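Local coordinates for transcriptional regulator (Saccharomonospora viridis, PDB 4KWA), which probably binds DNA as a TetR-family transcriptional repressor, with a helical C-terminal domain that holds a choline ion in this crystal structure, at residues A[123-135]-A[148-160]. Residues are numbered along the deposited sequence; the frame is centred on the assembly and turned at random.
Sequences YDRWYQTIAMTIR and ADELATRLSALID
Tyr127 lies across the first turns of helix 148-168, its ring beside the Ala152 methyl (CE1 to CB 3.7 Å) and its edge turned to the hydroxyl of Thr153. Having CG anti to the backbone N (chi1 175°) swings the ring out from helix 113-139, and its OH donates to the anti lone pair of Asp149 OD1, 3.2 Å away, with ring and carboxylate planes 41° apart. The other carboxylate oxygen, OD2, meets the edge of the Arg135 guanidinium in a salt bridge whose hydrogen bond is weak, while the Ala148 methyl sits over one guanidinium face. Two waters join OD1 to Gln128. The axes of segments 123-135 and 148-160 approach to 8.6 Å, which the alanines at the crossing allow: Ala131 CB is 4.0 Å from Ala152 CB. Ile130 rests CG2 on Ala152 and Leu155, and Ile134 drives CD1 tightly against Leu151 CG at 3.5 Å. Nearer the start of segment 123-135, Tyr123 OH donates to Ser156 OG, 2.9 Å away and near the plane of the tyrosine ring. Lys170 of the second subunit hydrogen-bonds both Tyr123 OH and Thr153 OG1, tying this polar side to the dimer partner. Trp126 turns the edge of its indole, at CZ2, to Ile159 CD1, and its NE1 reaches Ser156 O through a water that also bonds weakly to Asp160 OD1. Asp160 lines the choline site with Gln88 and Trp99. The two segments, 125° between their directions, cross within the all-helical TetR C-terminal domain, with the second subunit against the Tyr123/Thr153 side and the choline pocket at the Trp126/Asp160 end.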
loop_
_atom_site.group_PDB
_atom_site.type_symbol
_atom_site.label_atom_id
_atom_site.label_comp_id
_atom_site.label_asym_id
_atom_site.label_seq_id
_atom_site.Cartn_x
_atom_site.Cartn_y
_atom_site.Cartn_z
ATOM N N TYR A 123 3.165 -11.718 6.599
ATOM C CA TYR A 123 3.512 -10.454 7.198
ATOM C C TYR A 123 4.105 -10.679 8.582
ATOM O O TYR A 123 5.172 -10.116 8.961
ATOM C CB TYR A 123 2.254 -9.542 7.334
ATOM C CG TYR A 123 2.613 -8.337 8.105
ATOM C CD1 TYR A 123 3.233 -7.328 7.503
ATOM C CD2 TYR A 123 2.350 -8.246 9.451
ATOM C CE1 TYR A 123 3.655 -6.229 8.175
ATOM C CE2 TYR A 123 2.768 -7.170 10.160
ATOM C CZ TYR A 123 3.421 -6.143 9.504
ATOM O OH TYR A 123 3.810 -5.008 10.240
ATOM N N ASP A 124 3.375 -11.408 9.382
ATOM C CA ASP A 124 3.783 -11.728 10.749
ATOM C C ASP A 124 5.164 -12.351 10.839
ATOM O O ASP A 124 5.930 -12.038 11.752
ATOM C CB ASP A 124 2.836 -12.727 11.373
ATOM C CG ASP A 124 1.510 -12.146 11.782
ATOM O OD1 ASP A 124 1.304 -10.898 11.647
ATOM O OD2 ASP A 124 0.652 -12.962 12.252
ATOM N N ARG A 125 5.519 -13.178 9.863
ATOM C CA ARG A 125 6.817 -13.821 9.887
ATOM C C ARG A 125 7.918 -12.810 9.669
ATOM O O ARG A 125 8.948 -12.813 10.332
ATOM C CB ARG A 125 6.870 -14.925 8.847
ATOM C CG ARG A 125 8.103 -15.750 8.966
ATOM C CD ARG A 125 8.120 -16.863 7.912
ATOM N NE ARG A 125 8.856 -17.985 8.434
ATOM C CZ ARG A 125 8.896 -19.165 7.801
ATOM N NH1 ARG A 125 8.233 -19.322 6.628
ATOM N NH2 ARG A 125 9.534 -20.186 8.350
ATOM N N TRP A 126 7.649 -11.851 8.802
ATOM C CA TRP A 126 8.608 -10.823 8.448
ATOM C C TRP A 126 8.743 -9.876 9.638
ATOM O O TRP A 126 9.851 -9.495 10.022
ATOM C CB TRP A 126 8.051 -10.157 7.189
ATOM C CG TRP A 126 8.438 -8.777 6.888
ATOM C CD1 TRP A 126 7.617 -7.715 6.800
ATOM C CD2 TRP A 126 9.735 -8.324 6.596
ATOM N NE1 TRP A 126 8.329 -6.580 6.463
ATOM C CE2 TRP A 126 9.646 -6.941 6.296
ATOM C CE3 TRP A 126 10.957 -8.940 6.534
ATOM C CZ2 TRP A 126 10.759 -6.173 6.031
ATOM C CZ3 TRP A 126 12.061 -8.183 6.219
ATOM C CH2 TRP A 126 11.958 -6.812 5.975
ATOM N N TYR A 127 7.610 -9.535 10.202
ATOM C CA TYR A 127 7.516 -8.664 11.305
ATOM C C TYR A 127 8.384 -9.218 12.462
ATOM O O TYR A 127 9.239 -8.510 13.013
ATOM C CB TYR A 127 6.078 -8.539 11.732
ATOM C CG TYR A 127 5.854 -7.717 12.998
ATOM C CD1 TYR A 127 5.793 -6.348 12.971
ATOM C CD2 TYR A 127 5.661 -8.332 14.192
ATOM C CE1 TYR A 127 5.488 -5.642 14.091
ATOM C CE2 TYR A 127 5.417 -7.617 15.330
ATOM C CZ TYR A 127 5.366 -6.260 15.270
ATOM O OH TYR A 127 5.096 -5.596 16.460
ATOM N N GLN A 128 8.207 -10.470 12.767
ATOM C CA GLN A 128 9.044 -11.139 13.807
ATOM C C GLN A 128 10.537 -11.190 13.468
ATOM O O GLN A 128 11.351 -10.971 14.364
ATOM C CB GLN A 128 8.493 -12.488 14.211
ATOM C CG GLN A 128 7.072 -12.491 14.744
ATOM C CD GLN A 128 6.770 -11.655 16.027
ATOM O OE1 GLN A 128 5.602 -11.318 16.317
ATOM N NE2 GLN A 128 7.772 -11.323 16.755
ATOM N N THR A 129 10.888 -11.448 12.207
ATOM C CA THR A 129 12.239 -11.371 11.758
ATOM C C THR A 129 12.881 -10.003 12.062
ATOM O O THR A 129 14.015 -9.902 12.509
ATOM C CB THR A 129 12.274 -11.692 10.276
ATOM O OG1 THR A 129 12.027 -13.088 10.196
ATOM C CG2 THR A 129 13.653 -11.360 9.687
ATOM N N ILE A 130 12.158 -8.921 11.712
ATOM C CA ILE A 130 12.622 -7.582 11.956
ATOM C C ILE A 130 12.788 -7.375 13.432
ATOM O O ILE A 130 13.887 -6.936 13.894
ATOM C CB ILE A 130 11.596 -6.541 11.414
ATOM C CG1 ILE A 130 11.440 -6.657 9.899
ATOM C CG2 ILE A 130 12.080 -5.144 11.747
ATOM C CD1 ILE A 130 12.742 -6.544 9.143
ATOM N N ALA A 131 11.761 -7.706 14.210
ATOM C CA ALA A 131 11.875 -7.479 15.644
ATOM C C ALA A 131 13.046 -8.246 16.296
ATOM O O ALA A 131 13.774 -7.754 17.196
ATOM C CB ALA A 131 10.513 -7.817 16.322
HETATM N N MSE A 132 13.243 -9.479 15.821
HETATM C CA MSE A 132 14.305 -10.293 16.331
HETATM C C MSE A 132 15.608 -9.681 15.972
HETATM O O MSE A 132 16.542 -9.747 16.779
HETATM C CB MSE A 132 14.189 -11.725 15.835
HETATM C CG MSE A 132 15.353 -12.555 16.316
HETATM SE SE MSE A 132 15.235 -14.268 15.323
HETATM C CE MSE A 132 15.755 -13.908 13.425
ATOM N N THR A 133 15.730 -9.123 14.763
ATOM C CA THR A 133 17.012 -8.492 14.373
ATOM C C THR A 133 17.366 -7.270 15.256
ATOM O O THR A 133 18.517 -7.044 15.664
ATOM C CB THR A 133 16.925 -8.135 12.920
ATOM O OG1 THR A 133 16.558 -9.373 12.242
ATOM C CG2 THR A 133 18.299 -7.576 12.344
ATOM N N ILE A 134 16.347 -6.466 15.518
ATOM C CA ILE A 134 16.484 -5.339 16.412
ATOM C C ILE A 134 16.981 -5.772 17.771
ATOM O O ILE A 134 17.967 -5.173 18.239
ATOM C CB ILE A 134 15.181 -4.503 16.453
ATOM C CG1 ILE A 134 15.009 -3.863 15.070
ATOM C CG2 ILE A 134 15.249 -3.448 17.523
ATOM C CD1 ILE A 134 13.587 -3.393 14.802
ATOM N N ARG A 135 16.350 -6.782 18.402
ATOM C CA ARG A 135 16.795 -7.234 19.720
ATOM C C ARG A 135 18.213 -7.828 19.673
ATOM O O ARG A 135 18.996 -7.724 20.603
ATOM C CB ARG A 135 15.776 -8.265 20.288
ATOM C CG ARG A 135 14.404 -7.655 20.453
ATOM C CD ARG A 135 13.404 -8.680 21.007
ATOM N NE ARG A 135 11.997 -8.280 21.024
ATOM C CZ ARG A 135 11.093 -8.794 20.182
ATOM N NH1 ARG A 135 11.440 -9.804 19.303
ATOM N NH2 ARG A 135 9.856 -8.416 20.282
ATOM N N ALA A 148 11.178 -2.937 20.408
ATOM C CA ALA A 148 11.388 -3.565 19.106
ATOM C C ALA A 148 10.140 -3.850 18.352
ATOM O O ALA A 148 10.157 -3.945 17.129
ATOM C CB ALA A 148 12.172 -4.851 19.263
ATOM N N ASP A 149 9.049 -4.044 19.054
ATOM C CA ASP A 149 7.813 -4.279 18.370
ATOM C C ASP A 149 7.292 -2.955 17.687
ATOM O O ASP A 149 6.775 -2.983 16.561
ATOM C CB ASP A 149 6.788 -4.729 19.442
ATOM C CG ASP A 149 6.858 -6.208 19.783
ATOM O OD1 ASP A 149 6.266 -6.995 19.029
ATOM O OD2 ASP A 149 7.337 -6.588 20.875
ATOM N N GLU A 150 7.346 -1.849 18.409
ATOM C CA GLU A 150 6.897 -0.554 17.852
ATOM C C GLU A 150 7.774 -0.199 16.671
ATOM O O GLU A 150 7.260 0.272 15.625
ATOM C CB GLU A 150 6.944 0.582 18.895
ATOM C CG GLU A 150 5.851 0.559 19.960
ATOM C CD GLU A 150 4.431 0.959 19.477
ATOM O OE1 GLU A 150 3.601 1.192 20.387
ATOM O OE2 GLU A 150 4.107 1.072 18.250
ATOM N N LEU A 151 9.075 -0.477 16.821
ATOM C CA LEU A 151 10.054 -0.233 15.777
ATOM C C LEU A 151 9.831 -1.149 14.587
ATOM O O LEU A 151 9.933 -0.689 13.475
ATOM C CB LEU A 151 11.478 -0.319 16.327
ATOM C CG LEU A 151 12.573 -0.121 15.263
ATOM C CD1 LEU A 151 12.337 1.169 14.482
ATOM C CD2 LEU A 151 13.962 -0.067 15.900
ATOM N N ALA A 152 9.680 -2.484 14.776
ATOM C CA ALA A 152 9.300 -3.338 13.663
ATOM C C ALA A 152 8.025 -2.803 12.951
ATOM O O ALA A 152 7.924 -2.863 11.771
ATOM C CB ALA A 152 9.035 -4.742 14.150
ATOM N N THR A 153 7.021 -2.375 13.697
ATOM C CA THR A 153 5.771 -1.745 13.137
ATOM C C THR A 153 6.097 -0.572 12.294
ATOM O O THR A 153 5.628 -0.460 11.136
ATOM C CB THR A 153 4.809 -1.361 14.254
ATOM O OG1 THR A 153 4.169 -2.559 14.723
ATOM C CG2 THR A 153 3.690 -0.476 13.744
ATOM N N ARG A 154 6.913 0.309 12.836
ATOM C CA ARG A 154 7.333 1.479 12.052
ATOM C C ARG A 154 8.139 1.160 10.844
ATOM O O ARG A 154 7.855 1.715 9.780
ATOM C CB ARG A 154 8.063 2.464 12.942
ATOM C CG ARG A 154 8.413 3.806 12.405
ATOM C CD ARG A 154 8.749 4.895 13.442
ATOM N NE ARG A 154 7.622 5.201 14.326
ATOM C CZ ARG A 154 7.612 5.985 15.392
ATOM N NH1 ARG A 154 6.435 6.146 16.073
ATOM N NH2 ARG A 154 8.717 6.606 15.763
ATOM N N LEU A 155 9.169 0.296 10.976
ATOM C CA LEU A 155 10.004 -0.021 9.815
ATOM C C LEU A 155 9.199 -0.658 8.712
ATOM O O LEU A 155 9.345 -0.253 7.522
ATOM C CB LEU A 155 11.237 -0.838 10.223
ATOM C CG LEU A 155 12.162 -1.176 9.100
ATOM C CD1 LEU A 155 12.655 0.069 8.343
ATOM C CD2 LEU A 155 13.294 -2.023 9.678
ATOM N N SER A 156 8.356 -1.610 9.028
ATOM C CA SER A 156 7.522 -2.279 8.051
ATOM C C SER A 156 6.566 -1.393 7.318
ATOM O O SER A 156 6.421 -1.491 6.078
ATOM C CB SER A 156 6.758 -3.465 8.645
ATOM O OG SER A 156 6.010 -3.133 9.742
ATOM N N ALA A 157 5.957 -0.513 8.095
ATOM C CA ALA A 157 5.080 0.515 7.553
ATOM C C ALA A 157 5.810 1.467 6.603
ATOM O O ALA A 157 5.269 1.745 5.456
ATOM C CB ALA A 157 4.315 1.242 8.633
ATOM N N LEU A 158 7.004 1.931 7.016
ATOM C CA LEU A 158 7.807 2.869 6.235
ATOM C C LEU A 158 8.166 2.214 4.895
ATOM O O LEU A 158 8.042 2.777 3.822
ATOM C CB LEU A 158 9.024 3.280 7.027
ATOM C CG LEU A 158 9.984 4.263 6.343
ATOM C CD1 LEU A 158 9.282 5.545 5.908
ATOM C CD2 LEU A 158 11.149 4.627 7.231
ATOM N N ILE A 159 8.585 0.972 4.995
ATOM C CA ILE A 159 8.938 0.248 3.809
ATOM C C ILE A 159 7.813 0.165 2.834
ATOM O O ILE A 159 8.010 0.400 1.632
ATOM C CB ILE A 159 9.473 -1.154 4.136
ATOM C CG1 ILE A 159 10.853 -1.063 4.799
ATOM C CG2 ILE A 159 9.393 -2.034 2.869
ATOM C CD1 ILE A 159 11.320 -2.332 5.455
ATOM N N ASP A 160 6.647 -0.287 3.280
ATOM C CA ASP A 160 5.447 -0.391 2.376
ATOM C C ASP A 160 5.041 0.972 1.730
ATOM O O ASP A 160 4.785 1.076 0.548
ATOM C CB ASP A 160 4.287 -0.975 3.159
ATOM C CG ASP A 160 4.437 -2.430 3.419
ATOM O OD1 ASP A 160 5.222 -3.079 2.747
ATOM O OD2 ASP A 160 3.739 -2.916 4.240
HETATM O O HOH W 1 7.274 -4.072 5.177
HETATM O O HOH W 2 8.041 -9.386 18.925
HETATM O O HOH W 3 4.666 -9.462 18.201
#